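Local coordinates for protein uricase (Arthrobacter globiformis, PDB 2YZC) that catalyses the oxidation of uric acid by molecular oxygen to 5-hydroxyisourate, the first step on the way to allantoin, at residues A83-E87 and D198-V202; A188-Y192 and H292-S296. All blocks are in the same frame, centred on the assembly; numbering follows the deposited sequence.

The two contacts illustrate how a tunnelling-fold enzyme ties distant parts of one chain to both faces of its antiparallel sheet. Their centres lie about 17 Å apart, and their segments alternate along the chain: 83-87, 188-192, 198-202, 292-296. Interaction 1 brings together the starts of helices 85-99 and 199-216, whereas interaction 2 lays the loop that follows strand 276-285 against strand 182-192. Strand 182-192 and helix 199-216 follow each other in the chain, joined by a short connection, and the two contacts touch beside it, with Val202 CG1 3.4 Å from Tyr192 OH. Helix and C-terminal loop thus cover opposite faces of that strand, away from the ligand pocket residues.

Interaction 1: residues A83-E87 and D198-V202; sequences ATTEE and DFDAV
Glu86 meets Phe199 through two turns of its chain: CG points away from the carbonyl carbon (chi1 -69°), and a bend about the CB-CG bond (chi2 93°) carries the carboxylate across the base of the ring. Glu86 CB is thereby set over the middle of one ring face, 3.5 Å from the centroid of Phe199, in a CH-pi contact almost along the ring normal. The carboxylate is tilted 27° from the ring plane, and Glu86 OE1 comes 3.5 Å from Phe199 CB. Glu87 OE2 approaches the same ring at its edge.

That second carboxylate is steadied by Thr84, the N-cap of helix 85-99. Thr84 OG1 donates to Glu87 OE2 (2.7 Å) and accepts the capping bond from Glu87 N (3.2 Å), two bonds that fix the rotation of the hydroxyl. The other branch of Thr84, CG2, lies 3.6 Å from Asp200 OD1. No direct hydrogen bond joins the segments; instead a water links Glu86 OE2 (2.6 Å) to Phe199 O (3.0 Å), and another sits between Thr85 N and Asp200 OD1. Glu86 OE1 and Asp200 OD1 stand 5.1 Å apart, and Arg133, salt-bridged to both, is likely to offset their like charges.

The example is one of two helix starts meeting, each capped, for Asp198 OD1 accepts from Ala201 N. Helices 85-99 and 199-216, far apart in the chain, both rest on the sheet: Glu86 and Phe199 touch Ile146 of strand 143-157, and Arg133 reaches them from strand 131-140.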
loop_
_atom_site.group_PDB
_atom_site.type_symbol
_atom_site.label_atom_id
_atom_site.label_comp_id
_atom_site.label_asym_id
_atom_site.label_seq_id
_atom_site.Cartn_x
_atom_site.Cartn_y
_atom_site.Cartn_z
ATOM N N ALA A 83 -25.815 -8.331 -16.863
ATOM C CA ALA A 83 -26.546 -7.123 -16.493
ATOM C C ALA A 83 -25.948 -6.418 -15.283
ATOM O O ALA A 83 -25.785 -5.199 -15.284
ATOM C CB ALA A 83 -28.010 -7.468 -16.223
ATOM N N THR A 84 -25.628 -7.190 -14.253
ATOM C CA THR A 84 -25.055 -6.632 -13.036
ATOM C C THR A 84 -23.987 -7.576 -12.510
ATOM O O THR A 84 -23.880 -8.718 -12.954
ATOM C CB THR A 84 -26.119 -6.472 -11.926
ATOM O OG1 THR A 84 -26.652 -7.761 -11.604
ATOM C CG2 THR A 84 -27.256 -5.555 -12.385
ATOM N N THR A 85 -23.204 -7.087 -11.557
ATOM C CA THR A 85 -22.149 -7.880 -10.948
ATOM C C THR A 85 -22.758 -9.062 -10.192
ATOM O O THR A 85 -22.262 -10.187 -10.277
ATOM C CB THR A 85 -21.323 -7.014 -9.982
ATOM O OG1 THR A 85 -20.702 -5.954 -10.720
ATOM C CG2 THR A 85 -20.255 -7.842 -9.287
ATOM N N GLU A 86 -23.836 -8.814 -9.455
ATOM C CA GLU A 86 -24.474 -9.890 -8.707
ATOM C C GLU A 86 -24.983 -11.000 -9.627
ATOM O O GLU A 86 -24.853 -12.182 -9.314
ATOM C CB GLU A 86 -25.620 -9.342 -7.849
ATOM C CG GLU A 86 -25.143 -8.477 -6.695
ATOM C CD GLU A 86 -25.102 -6.989 -7.026
ATOM O OE1 GLU A 86 -24.821 -6.625 -8.190
ATOM O OE2 GLU A 86 -25.345 -6.177 -6.103
ATOM N N GLU A 87 -25.561 -10.629 -10.762
ATOM C CA GLU A 87 -26.064 -11.632 -11.691
ATOM C C GLU A 87 -24.926 -12.418 -12.334
ATOM O O GLU A 87 -25.084 -13.589 -12.678
ATOM C CB GLU A 87 -26.946 -10.962 -12.746
ATOM C CG GLU A 87 -28.241 -10.437 -12.142
ATOM C CD GLU A 87 -28.990 -9.503 -13.060
ATOM O OE1 GLU A 87 -29.519 -9.971 -14.090
ATOM O OE2 GLU A 87 -29.040 -8.294 -12.750
ATOM N N ASP A 198 -33.285 -5.349 -7.889
ATOM C CA ASP A 198 -32.799 -4.515 -8.986
ATOM C C ASP A 198 -31.485 -4.065 -8.355
ATOM O O ASP A 198 -31.406 -2.989 -7.772
ATOM C CB ASP A 198 -33.712 -3.305 -9.211
ATOM C CG ASP A 198 -33.236 -2.414 -10.347
ATOM O OD1 ASP A 198 -32.013 -2.355 -10.592
ATOM O OD2 ASP A 198 -34.080 -1.754 -10.990
ATOM N N PHE A 199 -30.472 -4.920 -8.447
ATOM C CA PHE A 199 -29.179 -4.661 -7.830
ATOM C C PHE A 199 -28.580 -3.269 -8.011
ATOM O O PHE A 199 -28.134 -2.667 -7.034
ATOM C CB PHE A 199 -28.192 -5.747 -8.262
ATOM C CG PHE A 199 -28.597 -7.126 -7.819
ATOM C CD1 PHE A 199 -28.600 -7.463 -6.470
ATOM C CD2 PHE A 199 -28.995 -8.084 -8.748
ATOM C CE1 PHE A 199 -28.993 -8.735 -6.049
ATOM C CE2 PHE A 199 -29.390 -9.358 -8.336
ATOM C CZ PHE A 199 -29.388 -9.683 -6.987
ATOM N N ASP A 200 -28.566 -2.752 -9.236
ATOM C CA ASP A 200 -28.017 -1.417 -9.461
ATOM C C ASP A 200 -28.857 -0.329 -8.784
ATOM O O ASP A 200 -28.316 0.590 -8.173
ATOM C CB ASP A 200 -27.922 -1.108 -10.959
ATOM C CG ASP A 200 -26.793 -1.861 -11.646
ATOM O OD1 ASP A 200 -25.957 -2.477 -10.949
ATOM O OD2 ASP A 200 -26.743 -1.825 -12.895
ATOM N N ALA A 201 -30.178 -0.430 -8.896
ATOM C CA ALA A 201 -31.057 0.571 -8.298
ATOM C C ALA A 201 -30.961 0.583 -6.776
ATOM O O ALA A 201 -30.943 1.648 -6.157
ATOM C CB ALA A 201 -32.505 0.337 -8.734
ATOM N N VAL A 202 -30.899 -0.596 -6.168
ATOM C CA VAL A 202 -30.800 -0.661 -4.714
ATOM C C VAL A 202 -29.440 -0.151 -4.246
ATOM O O VAL A 202 -29.357 0.581 -3.262
ATOM C CB VAL A 202 -31.041 -2.096 -4.200
ATOM C CG1 VAL A 202 -30.810 -2.165 -2.694
ATOM C CG2 VAL A 202 -32.469 -2.516 -4.527
HETATM O O HOH W 1 -23.414 -4.172 -11.256
HETATM O O HOH W 2 -26.835 -4.391 -4.929
#

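Interaction 2: residues A188-Y192 and H292-S296; sequences ARWRY and HPIWS
Arg189 and Arg191 meet Trp295 and His292 where a short 3-10 turn near the C-terminus covers one face of the tunnelling-fold sheet, the face away from helix 199-216. Van der Waals packing centres on Trp295: Arg189 CB lies in the indole plane at its edge, 3.9 Å from Trp295 CZ3, while Arg191 CB is 4.0 Å from Trp295 CZ2.

The contact with a pi system across the two segments is made at His292. A bend late in the Arg191 chain (chi3 70°) brings His292 ND1 and CB over one face of its guanidinium, ND1 toward the rim, with the two planes 24° apart, and Arg191 CD makes a CH-pi contact over the ring, 4.0 Å from the His292 centroid.

Polar links run through third parties. Glu242 OE1 accepts from both Arg191 NE, as a salt bridge, and Trp295 NE1, so one carboxylate oxygen joins strand and turn; Arg189 pairs with Glu151. With an alanine in place of Arg191, the salt bridge to Glu242 is likely to be lost and a gap to open over the His292 ring.

Backbone bonding shapes the turn: Trp295 N reaches back to His292 O at 3.2 Å, and Ser296 N to Pro293 O at 3.0 Å.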
loop_
_atom_site.group_PDB
_atom_site.type_symbol
_atom_site.label_atom_id
_atom_site.label_comp_id
_atom_site.label_asym_id
_atom_site.label_seq_id
_atom_site.Cartn_x
_atom_site.Cartn_y
_atom_site.Cartn_z
ATOM N N ALA A 188 -19.814 -0.444 4.347
ATOM C CA ALA A 188 -21.092 -1.030 4.725
ATOM C C ALA A 188 -21.387 -2.240 3.864
ATOM O O ALA A 188 -21.023 -2.285 2.694
ATOM C CB ALA A 188 -22.202 -0.002 4.570
ATOM N N ARG A 189 -22.045 -3.226 4.460
ATOM C CA ARG A 189 -22.417 -4.432 3.743
ATOM C C ARG A 189 -23.815 -4.831 4.192
ATOM O O ARG A 189 -24.114 -4.849 5.388
ATOM C CB ARG A 189 -21.399 -5.537 4.024
ATOM C CG ARG A 189 -20.141 -5.376 3.181
ATOM C CD ARG A 189 -18.979 -6.189 3.700
ATOM N NE ARG A 189 -17.830 -6.117 2.799
ATOM C CZ ARG A 189 -17.266 -4.988 2.373
ATOM N NH1 ARG A 189 -17.740 -3.808 2.758
ATOM N NH2 ARG A 189 -16.218 -5.040 1.560
ATOM N N TRP A 190 -24.676 -5.112 3.221
ATOM C CA TRP A 190 -26.050 -5.489 3.521
ATOM C C TRP A 190 -26.436 -6.803 2.844
ATOM O O TRP A 190 -26.046 -7.084 1.701
ATOM C CB TRP A 190 -26.997 -4.341 3.124
ATOM C CG TRP A 190 -26.870 -3.875 1.697
ATOM C CD1 TRP A 190 -27.621 -4.285 0.634
ATOM C CD2 TRP A 190 -25.955 -2.894 1.185
ATOM N NE1 TRP A 190 -27.237 -3.620 -0.506
ATOM C CE2 TRP A 190 -26.216 -2.761 -0.198
ATOM C CE3 TRP A 190 -24.942 -2.114 1.758
ATOM C CZ2 TRP A 190 -25.502 -1.877 -1.018
ATOM C CZ3 TRP A 190 -24.228 -1.232 0.939
ATOM C CH2 TRP A 190 -24.516 -1.124 -0.433
ATOM N N ARG A 191 -27.188 -7.620 3.573
ATOM C CA ARG A 191 -27.613 -8.921 3.080
ATOM C C ARG A 191 -29.050 -8.901 2.573
ATOM O O ARG A 191 -29.959 -8.471 3.279
ATOM C CB ARG A 191 -27.484 -9.967 4.189
ATOM C CG ARG A 191 -27.927 -11.372 3.776
ATOM C CD ARG A 191 -27.618 -12.390 4.868
ATOM N NE ARG A 191 -28.454 -12.223 6.055
ATOM C CZ ARG A 191 -29.734 -12.586 6.124
ATOM N NH1 ARG A 191 -30.329 -13.135 5.073
ATOM N NH2 ARG A 191 -30.419 -12.410 7.245
ATOM N N TYR A 192 -29.244 -9.370 1.344
ATOM C CA TYR A 192 -30.568 -9.421 0.750
ATOM C C TYR A 192 -31.262 -10.698 1.207
ATOM O O TYR A 192 -30.614 -11.724 1.397
ATOM C CB TYR A 192 -30.461 -9.413 -0.775
ATOM C CG TYR A 192 -29.905 -8.124 -1.343
ATOM C CD1 TYR A 192 -30.548 -6.908 -1.117
ATOM C CD2 TYR A 192 -28.749 -8.120 -2.123
ATOM C CE1 TYR A 192 -30.060 -5.718 -1.656
ATOM C CE2 TYR A 192 -28.250 -6.935 -2.670
ATOM C CZ TYR A 192 -28.913 -5.740 -2.431
ATOM O OH TYR A 192 -28.440 -4.569 -2.972
ATOM N N HIS A 292 -26.203 -15.329 9.940
ATOM C CA HIS A 292 -26.114 -15.994 8.649
ATOM C C HIS A 292 -24.658 -16.371 8.399
ATOM O O HIS A 292 -23.757 -15.558 8.603
ATOM C CB HIS A 292 -26.607 -15.079 7.529
ATOM C CG HIS A 292 -26.835 -15.798 6.239
ATOM N ND1 HIS A 292 -28.094 -16.021 5.723
ATOM C CD2 HIS A 292 -25.967 -16.400 5.391
ATOM C CE1 HIS A 292 -27.991 -16.732 4.613
ATOM N NE2 HIS A 292 -26.712 -16.975 4.391
ATOM N N PRO A 293 -24.409 -17.617 7.961
ATOM C CA PRO A 293 -23.065 -18.133 7.678
ATOM C C PRO A 293 -22.230 -17.312 6.694
ATOM O O PRO A 293 -21.003 -17.356 6.738
ATOM C CB PRO A 293 -23.345 -19.538 7.151
ATOM C CG PRO A 293 -24.570 -19.932 7.899
ATOM C CD PRO A 293 -25.413 -18.684 7.807
ATOM N N ILE A 294 -22.886 -16.565 5.812
ATOM C CA ILE A 294 -22.161 -15.765 4.827
ATOM C C ILE A 294 -21.231 -14.739 5.476
ATOM O O ILE A 294 -20.234 -14.325 4.880
ATOM C CB ILE A 294 -23.141 -15.038 3.866
ATOM C CG1 ILE A 294 -22.381 -14.484 2.657
ATOM C CG2 ILE A 294 -23.853 -13.902 4.599
ATOM C CD1 ILE A 294 -23.287 -14.080 1.509
ATOM N N TRP A 295 -21.545 -14.335 6.702
ATOM C CA TRP A 295 -20.725 -13.352 7.397
ATOM C C TRP A 295 -19.399 -13.913 7.894
ATOM O O TRP A 295 -18.460 -13.162 8.149
ATOM C CB TRP A 295 -21.505 -12.748 8.569
ATOM C CG TRP A 295 -22.689 -11.937 8.132
ATOM C CD1 TRP A 295 -24.003 -12.188 8.403
ATOM C CD2 TRP A 295 -22.662 -10.742 7.343
ATOM N NE1 TRP A 295 -24.796 -11.222 7.835
ATOM C CE2 TRP A 295 -23.999 -10.320 7.178
ATOM C CE3 TRP A 295 -21.635 -9.983 6.760
ATOM C CZ2 TRP A 295 -24.341 -9.173 6.457
ATOM C CZ3 TRP A 295 -21.974 -8.838 6.040
ATOM C CH2 TRP A 295 -23.318 -8.445 5.896
ATOM N N SER A 296 -19.316 -15.232 8.019
ATOM C CA SER A 296 -18.094 -15.872 8.495
ATOM C C SER A 296 -16.981 -15.847 7.451
ATOM O O SER A 296 -15.803 -15.729 7.794
ATOM C CB SER A 296 -18.388 -17.316 8.904
ATOM O OG SER A 296 -19.372 -17.351 9.922
#